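Local coordinates for protein kojibiose phosphorylase (Gut metagenome, PDB 6W0P) that belongs to the family 65 glycoside hydrolases and phosphorylases, enzymes built round a helical catalytic domain, at residues M373-Y376 / N377-E380; Y428-M431 / K432-D436; G519-K522 / K523-A526. All blocks are in the same frame, centred on the assembly; numbering follows the deposited sequence.

All three contacts are local, each made within one continuous stretch of the family 65 catalytic region, and each marks a place where one helix gives way to the next. Interaction 1 links helices 365-376 and 379-388, interaction 2 closes helix 418-434 before helix 437-458, and interaction 3 caps the start of helix 522-534. None touches another; the centres of interactions 1 and 2 lie about 18 Å apart, those of interactions 1 and 3 about 23 Å, and those of interactions 2 and 3 about 26 Å. Helix 437-458 is the common neighbour: Tyr376 of interaction 1 reaches Glu446, Asp436 of interaction 2 caps the helix start, and Phe520 of interaction 3 rests on Val449.

Interaction 1. Residues M373-Y376 / N377-E380; sequences MFRY and NTLE
The hydroxyl of Thr378 turns back onto the last turn of helix 365-376 and donates to Phe374 O, with OG1 2.8 Å from that oxygen and tilted 22° from the carbonyl plane. Chi1 of 44° sets OG1 between the backbone N and the carbonyl carbon of its own residue, which lets it face the helix. Thr378 OG1 also lies over the centre of the Phe374 ring, while CG2 of Thr378 touches ring atom CE1 of Phe374 at 3.9 Å. A compact side chain carrying both a hydroxyl and a methyl suits this buried corner.

A water carries the contact onward: it donates to Thr378 OG1 (2.9 Å) and accepts from Arg375 NH1, lying in the guanidinium plane at its edge. Arg375 also forms a salt bridge with Glu353, which should help to hold its head in place.

On another side of the turn, Tyr376 CE1 meets Leu379 CD1 at 3.9 Å, and Asn377 OD1 sits at the edge of the tyrosine ring. The phenol of Tyr376 is hydrogen-bonded to Glu446, and its ring meets Tyr443 edge-to-face, both on helix 437-458; the Asn377 amide donates to Pro330 O.

The backbone sets these positions. Asn377 N donates to Met373 O (2.7 Å), and Leu379 N donates to Tyr376 O at 3.2 Å. Residues Tyr376 to Leu379 form a type I beta turn, a tight junction between consecutive helices in the catalytic domain; Thr378 holds the N-cap position of helix 379-388, but its side chain makes no capping bond.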
loop_
_atom_site.group_PDB
_atom_site.type_symbol
_atom_site.label_atom_id
_atom_site.label_comp_id
_atom_site.label_asym_id
_atom_site.label_seq_id
_atom_site.Cartn_x
_atom_site.Cartn_y
_atom_site.Cartn_z
ATOM N N MET A 373 -0.023 28.983 15.370
ATOM C CA MET A 373 -0.229 29.885 14.196
ATOM C C MET A 373 0.259 29.163 12.942
ATOM O O MET A 373 -0.343 29.342 11.840
ATOM C CB MET A 373 0.527 31.211 14.337
ATOM C CG MET A 373 -0.087 32.185 15.336
ATOM S SD MET A 373 -1.845 32.448 15.165
ATOM C CE MET A 373 -1.929 33.059 13.486
ATOM N N PHE A 374 1.285 28.329 13.089
ATOM C CA PHE A 374 1.723 27.490 11.954
ATOM C C PHE A 374 0.492 26.763 11.413
ATOM O O PHE A 374 0.370 26.677 10.178
ATOM C CB PHE A 374 2.827 26.500 12.321
ATOM C CG PHE A 374 2.892 25.363 11.336
ATOM C CD1 PHE A 374 3.347 25.566 10.043
ATOM C CD2 PHE A 374 2.425 24.109 11.679
ATOM C CE1 PHE A 374 3.392 24.523 9.132
ATOM C CE2 PHE A 374 2.454 23.070 10.764
ATOM C CZ PHE A 374 2.939 23.280 9.491
ATOM N N ARG A 375 -0.354 26.231 12.303
ATOM C CA ARG A 375 -1.563 25.445 11.930
ATOM C C ARG A 375 -2.652 26.382 11.396
ATOM O O ARG A 375 -3.348 25.996 10.463
ATOM C CB ARG A 375 -2.074 24.623 13.117
ATOM C CG ARG A 375 -1.072 23.592 13.615
ATOM C CD ARG A 375 -0.680 22.542 12.578
ATOM N NE ARG A 375 -0.026 21.393 13.210
ATOM C CZ ARG A 375 0.330 20.267 12.606
ATOM N NH1 ARG A 375 0.112 20.092 11.317
ATOM N NH2 ARG A 375 0.912 19.305 13.301
ATOM N N TYR A 376 -2.829 27.556 11.989
ATOM C CA TYR A 376 -3.800 28.547 11.473
ATOM C C TYR A 376 -3.406 28.867 10.031
ATOM O O TYR A 376 -4.280 28.913 9.160
ATOM C CB TYR A 376 -3.882 29.824 12.315
ATOM C CG TYR A 376 -4.912 30.755 11.738
ATOM C CD1 TYR A 376 -6.264 30.552 11.962
ATOM C CD2 TYR A 376 -4.542 31.729 10.823
ATOM C CE1 TYR A 376 -7.221 31.346 11.349
ATOM C CE2 TYR A 376 -5.484 32.533 10.201
ATOM C CZ TYR A 376 -6.828 32.339 10.459
ATOM O OH TYR A 376 -7.734 33.147 9.836
ATOM N N ASN A 377 -2.111 29.023 9.771
ATOM C CA ASN A 377 -1.616 29.513 8.461
ATOM C C ASN A 377 -1.588 28.366 7.446
ATOM O O ASN A 377 -1.231 28.649 6.294
ATOM C CB ASN A 377 -0.273 30.234 8.604
ATOM C CG ASN A 377 -0.394 31.562 9.317
ATOM O OD1 ASN A 377 -1.319 32.329 9.053
ATOM N ND2 ASN A 377 0.533 31.853 10.215
ATOM N N THR A 378 -1.917 27.132 7.853
ATOM C CA THR A 378 -2.034 25.949 6.954
ATOM C C THR A 378 -3.467 25.408 7.025
ATOM O O THR A 378 -3.668 24.244 6.634
ATOM C CB THR A 378 -1.005 24.854 7.287
ATOM O OG1 THR A 378 -0.936 24.669 8.706
ATOM C CG2 THR A 378 0.362 25.192 6.740
ATOM N N LEU A 379 -4.422 26.232 7.468
ATOM C CA LEU A 379 -5.872 25.896 7.460
ATOM C C LEU A 379 -6.341 25.535 6.042
ATOM O O LEU A 379 -7.114 24.587 5.917
ATOM C CB LEU A 379 -6.701 27.064 8.010
ATOM C CG LEU A 379 -7.357 26.834 9.369
ATOM C CD1 LEU A 379 -8.288 27.996 9.730
ATOM C CD2 LEU A 379 -8.125 25.519 9.407
ATOM N N GLU A 380 -5.937 26.278 5.010
ATOM C CA GLU A 380 -6.483 26.066 3.639
ATOM C C GLU A 380 -6.064 24.668 3.152
ATOM O O GLU A 380 -6.923 23.923 2.608
ATOM C CB GLU A 380 -6.063 27.203 2.706
ATOM C CG GLU A 380 -6.821 28.485 2.999
ATOM C CD GLU A 380 -8.314 28.442 2.672
ATOM O OE1 GLU A 380 -8.688 27.806 1.656
ATOM O OE2 GLU A 380 -9.111 29.019 3.446
HETATM O O HOH W 1 -0.573 21.851 9.018
#

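Interaction 2. Residues Y428-M431 / K432-D436; sequences YHYM and KIYND
Tyr430 and Asp436 meet across the end of helix 418-434, where the phenol OH donates to OD2 of the aspartate at 2.7 Å. Both side chains extend with CG opposite their own backbone N (chi1 177° for Tyr430 and -180° for Asp436), and this brings the carboxylate round the end of the helix to the tyrosine. OD2 lies in the ring plane at its edge and accepts the hydrogen bond on its anti lone pair, while CB of Asp436 packs 3.6 Å from Tyr430 CE2.

Tyr434 swings the other way, with CG beside its backbone N, and its CD2 comes to 3.6 Å from Tyr430 CE1. The two rings are inclined to each other at 42°, neither stacked nor edge-to-face. CG2 of Ile433 lies over one face of the Tyr434 ring, toward its rim.

Met431 is bent at every torsion, so its chain curls over the helix end: SD sits 3.4 Å from Asp436 O, and CE touches Asn435 OD1 at 3.5 Å. An unbranched, flexible chain suits this curved path. Asn435 itself has positive phi, a conformation asparagine tolerates well, and its N still donates to Met431 O at 2.6 Å.

Farther back, Lys432 stretches out and bends at chi3, laying CE 3.5 Å from Tyr428 OH. A water joins the two polar ends, accepting from Tyr428 OH and from Lys432 NZ.

Asp436 has further partners: OD1 caps Phe439 N, and OD2 also forms a salt bridge with Lys369. The lysine, the phenol and the helix start would together be expected to stabilise its negative charge and lower its pKa.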
loop_
_atom_site.group_PDB
_atom_site.type_symbol
_atom_site.label_atom_id
_atom_site.label_comp_id
_atom_site.label_asym_id
_atom_site.label_seq_id
_atom_site.Cartn_x
_atom_site.Cartn_y
_atom_site.Cartn_z
ATOM N N TYR A 428 -6.794 24.586 23.241
ATOM C CA TYR A 428 -7.295 24.371 24.620
ATOM C C TYR A 428 -6.165 24.504 25.654
ATOM O O TYR A 428 -6.321 25.226 26.650
ATOM C CB TYR A 428 -7.965 23.004 24.702
ATOM C CG TYR A 428 -8.224 22.501 26.096
ATOM C CD1 TYR A 428 -9.287 22.970 26.854
ATOM C CD2 TYR A 428 -7.415 21.523 26.653
ATOM C CE1 TYR A 428 -9.522 22.502 28.139
ATOM C CE2 TYR A 428 -7.647 21.032 27.929
ATOM C CZ TYR A 428 -8.699 21.526 28.676
ATOM O OH TYR A 428 -8.894 21.004 29.928
ATOM N N HIS A 429 -5.036 23.832 25.443
ATOM C CA HIS A 429 -3.885 23.851 26.380
ATOM C C HIS A 429 -3.334 25.280 26.465
ATOM O O HIS A 429 -3.066 25.770 27.576
ATOM C CB HIS A 429 -2.847 22.797 25.964
ATOM C CG HIS A 429 -1.970 22.336 27.076
ATOM N ND1 HIS A 429 -0.952 21.424 26.876
ATOM C CD2 HIS A 429 -1.910 22.706 28.367
ATOM C CE1 HIS A 429 -0.329 21.225 28.026
ATOM N NE2 HIS A 429 -0.890 22.007 28.960
ATOM N N TYR A 430 -3.233 25.947 25.320
ATOM C CA TYR A 430 -2.717 27.326 25.199
ATOM C C TYR A 430 -3.599 28.289 26.011
ATOM O O TYR A 430 -3.072 29.142 26.773
ATOM C CB TYR A 430 -2.696 27.749 23.732
ATOM C CG TYR A 430 -2.242 29.168 23.555
ATOM C CD1 TYR A 430 -0.942 29.512 23.871
ATOM C CD2 TYR A 430 -3.101 30.169 23.120
ATOM C CE1 TYR A 430 -0.489 30.814 23.744
ATOM C CE2 TYR A 430 -2.660 31.474 22.977
ATOM C CZ TYR A 430 -1.351 31.798 23.308
ATOM O OH TYR A 430 -0.867 33.062 23.203
ATOM N N MET A 431 -4.917 28.177 25.819
ATOM C CA MET A 431 -5.911 29.037 26.501
ATOM C C MET A 431 -5.872 28.702 27.997
ATOM O O MET A 431 -6.033 29.625 28.810
ATOM C CB MET A 431 -7.318 28.830 25.924
ATOM C CG MET A 431 -7.428 29.299 24.477
ATOM S SD MET A 431 -7.154 31.100 24.283
ATOM C CE MET A 431 -8.566 31.709 25.206
ATOM N N LYS A 432 -5.607 27.446 28.349
ATOM C CA LYS A 432 -5.588 27.022 29.764
ATOM C C LYS A 432 -4.380 27.655 30.476
ATOM O O LYS A 432 -4.507 27.960 31.652
ATOM C CB LYS A 432 -5.585 25.498 29.860
ATOM C CG LYS A 432 -5.583 24.969 31.285
ATOM C CD LYS A 432 -5.052 23.568 31.392
ATOM C CE LYS A 432 -6.121 22.502 31.513
ATOM N NZ LYS A 432 -5.493 21.171 31.730
ATOM N N ILE A 433 -3.261 27.877 29.788
ATOM C CA ILE A 433 -2.055 28.497 30.407
ATOM C C ILE A 433 -2.148 30.029 30.329
ATOM O O ILE A 433 -1.716 30.672 31.291
ATOM C CB ILE A 433 -0.767 27.950 29.759
ATOM C CG1 ILE A 433 -0.685 26.421 29.824
ATOM C CG2 ILE A 433 0.454 28.603 30.377
ATOM C CD1 ILE A 433 -0.824 25.841 31.222
ATOM N N TYR A 434 -2.686 30.602 29.248
ATOM C CA TYR A 434 -2.576 32.058 28.947
ATOM C C TYR A 434 -3.916 32.784 28.793
ATOM O O TYR A 434 -3.898 34.036 28.721
ATOM C CB TYR A 434 -1.803 32.241 27.652
ATOM C CG TYR A 434 -0.349 31.929 27.838
ATOM C CD1 TYR A 434 0.450 32.768 28.594
ATOM C CD2 TYR A 434 0.214 30.788 27.290
ATOM C CE1 TYR A 434 1.796 32.497 28.762
ATOM C CE2 TYR A 434 1.555 30.506 27.448
ATOM C CZ TYR A 434 2.345 31.366 28.185
ATOM O OH TYR A 434 3.664 31.103 28.354
ATOM N N ASN A 435 -5.019 32.048 28.692
ATOM C CA ASN A 435 -6.378 32.597 28.444
ATOM C C ASN A 435 -6.280 33.838 27.543
ATOM O O ASN A 435 -6.723 34.913 27.974
ATOM C CB ASN A 435 -7.081 32.877 29.771
ATOM C CG ASN A 435 -8.562 33.091 29.568
ATOM O OD1 ASN A 435 -9.044 33.037 28.439
ATOM N ND2 ASN A 435 -9.286 33.325 30.653
ATOM N N ASP A 436 -5.731 33.668 26.337
ATOM C CA ASP A 436 -5.417 34.739 25.359
ATOM C C ASP A 436 -6.670 35.035 24.525
ATOM O O ASP A 436 -6.860 34.407 23.464
ATOM C CB ASP A 436 -4.226 34.315 24.506
ATOM C CG ASP A 436 -3.778 35.315 23.455
ATOM O OD1 ASP A 436 -4.558 36.265 23.163
ATOM O OD2 ASP A 436 -2.664 35.113 22.912
HETATM O O HOH W 2 -6.695 18.992 30.424
#

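Interaction 3. Residues G519-K522 / K523-A526; sequences GFTK and KDLA
Thr521 and Asp524 exchange side-chain-to-backbone bonds at the start of helix 522-534 in a capping box. Thr521 OG1 accepts from Asp524 N at 3.2 Å and, more weakly, from Lys523 N; a chi1 of 73° turns the hydroxyl toward these amides at the helix start. In return, Asp524 OD2 accepts from Thr521 N at 3.1 Å along a nearly straight path (169° at the hydrogen), although the donor stands above the carboxylate plane. Threonine and aspartate suit these places because each has an acceptor on a short arm, and the negative charge is also well placed to interact favourably with the helix dipole.

Regular helical bonding takes over at once: Leu525 N donates to Thr521 O (3.0 Å), and Ala526 N to Lys522 O (3.0 Å).

An apolar layer lies beside the polar cap. CB of Asp524 sits over the face of the Phe520 ring in a CH-pi contact, 3.8 Å from the centroid, and CG of Leu525 approaches Phe520 CE2 at 3.6 Å.

Just before the cap, Gly519 ends helix 513-518 in a Schellman motif, whose positive phi suits a residue without a side chain. The short link from Gly519 to Thr521 thus joins two helices at the protein surface, while the buried Phe520 ring reaches across to Val449 and Lys453 of helix 437-458.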
loop_
_atom_site.group_PDB
_atom_site.type_symbol
_atom_site.label_atom_id
_atom_site.label_comp_id
_atom_site.label_asym_id
_atom_site.label_seq_id
_atom_site.Cartn_x
_atom_site.Cartn_y
_atom_site.Cartn_z
ATOM N N GLY A 519 -19.356 28.541 7.201
ATOM C CA GLY A 519 -20.588 27.823 6.823
ATOM C C GLY A 519 -21.119 26.961 7.954
ATOM O O GLY A 519 -21.555 25.835 7.694
ATOM N N PHE A 520 -21.075 27.450 9.191
ATOM C CA PHE A 520 -21.496 26.654 10.370
ATOM C C PHE A 520 -22.854 27.187 10.829
ATOM O O PHE A 520 -22.897 28.270 11.451
ATOM C CB PHE A 520 -20.416 26.675 11.457
ATOM C CG PHE A 520 -20.440 25.495 12.396
ATOM C CD1 PHE A 520 -20.067 24.236 11.955
ATOM C CD2 PHE A 520 -20.804 25.635 13.728
ATOM C CE1 PHE A 520 -20.076 23.145 12.812
ATOM C CE2 PHE A 520 -20.797 24.542 14.587
ATOM C CZ PHE A 520 -20.445 23.299 14.125
ATOM N N THR A 521 -23.910 26.425 10.530
ATOM C CA THR A 521 -25.337 26.833 10.661
ATOM C C THR A 521 -25.894 26.306 11.986
ATOM O O THR A 521 -25.250 25.423 12.598
ATOM C CB THR A 521 -26.169 26.305 9.487
ATOM O OG1 THR A 521 -26.327 24.898 9.667
ATOM C CG2 THR A 521 -25.526 26.561 8.142
ATOM N N LYS A 522 -27.064 26.800 12.392
ATOM C CA LYS A 522 -27.780 26.336 13.612
ATOM C C LYS A 522 -27.965 24.819 13.507
ATOM O O LYS A 522 -28.034 24.157 14.545
ATOM C CB LYS A 522 -29.123 27.065 13.757
ATOM C CG LYS A 522 -29.023 28.566 14.011
ATOM C CD LYS A 522 -30.345 29.212 14.383
ATOM C CE LYS A 522 -30.193 30.578 15.027
ATOM N NZ LYS A 522 -30.683 31.646 14.128
ATOM N N LYS A 523 -28.051 24.313 12.276
ATOM C CA LYS A 523 -28.301 22.891 11.950
ATOM C C LYS A 523 -27.016 22.086 12.203
ATOM O O LYS A 523 -27.110 20.950 12.704
ATOM C CB LYS A 523 -28.805 22.808 10.507
ATOM C CG LYS A 523 -29.504 21.506 10.139
ATOM C CD LYS A 523 -29.438 21.147 8.662
ATOM C CE LYS A 523 -29.243 19.657 8.442
ATOM N NZ LYS A 523 -29.795 19.212 7.140
ATOM N N ASP A 524 -25.858 22.653 11.873
ATOM C CA ASP A 524 -24.544 22.030 12.169
ATOM C C ASP A 524 -24.392 21.968 13.695
ATOM O O ASP A 524 -23.993 20.900 14.200
ATOM C CB ASP A 524 -23.400 22.762 11.458
ATOM C CG ASP A 524 -23.485 22.728 9.939
ATOM O OD1 ASP A 524 -24.043 21.745 9.411
ATOM O OD2 ASP A 524 -22.993 23.693 9.288
ATOM N N LEU A 525 -24.776 23.032 14.411
ATOM C CA LEU A 525 -24.667 23.101 15.899
ATOM C C LEU A 525 -25.577 22.067 16.555
ATOM O O LEU A 525 -25.174 21.548 17.612
ATOM C CB LEU A 525 -25.014 24.501 16.401
ATOM C CG LEU A 525 -23.826 25.451 16.408
ATOM C CD1 LEU A 525 -24.264 26.888 16.138
ATOM C CD2 LEU A 525 -23.059 25.340 17.716
ATOM N N ALA A 526 -26.759 21.810 15.982
ATOM C CA ALA A 526 -27.700 20.790 16.493
ATOM C C ALA A 526 -27.094 19.409 16.235
ATOM O O ALA A 526 -27.178 18.549 17.131
ATOM C CB ALA A 526 -29.065 20.932 15.866
#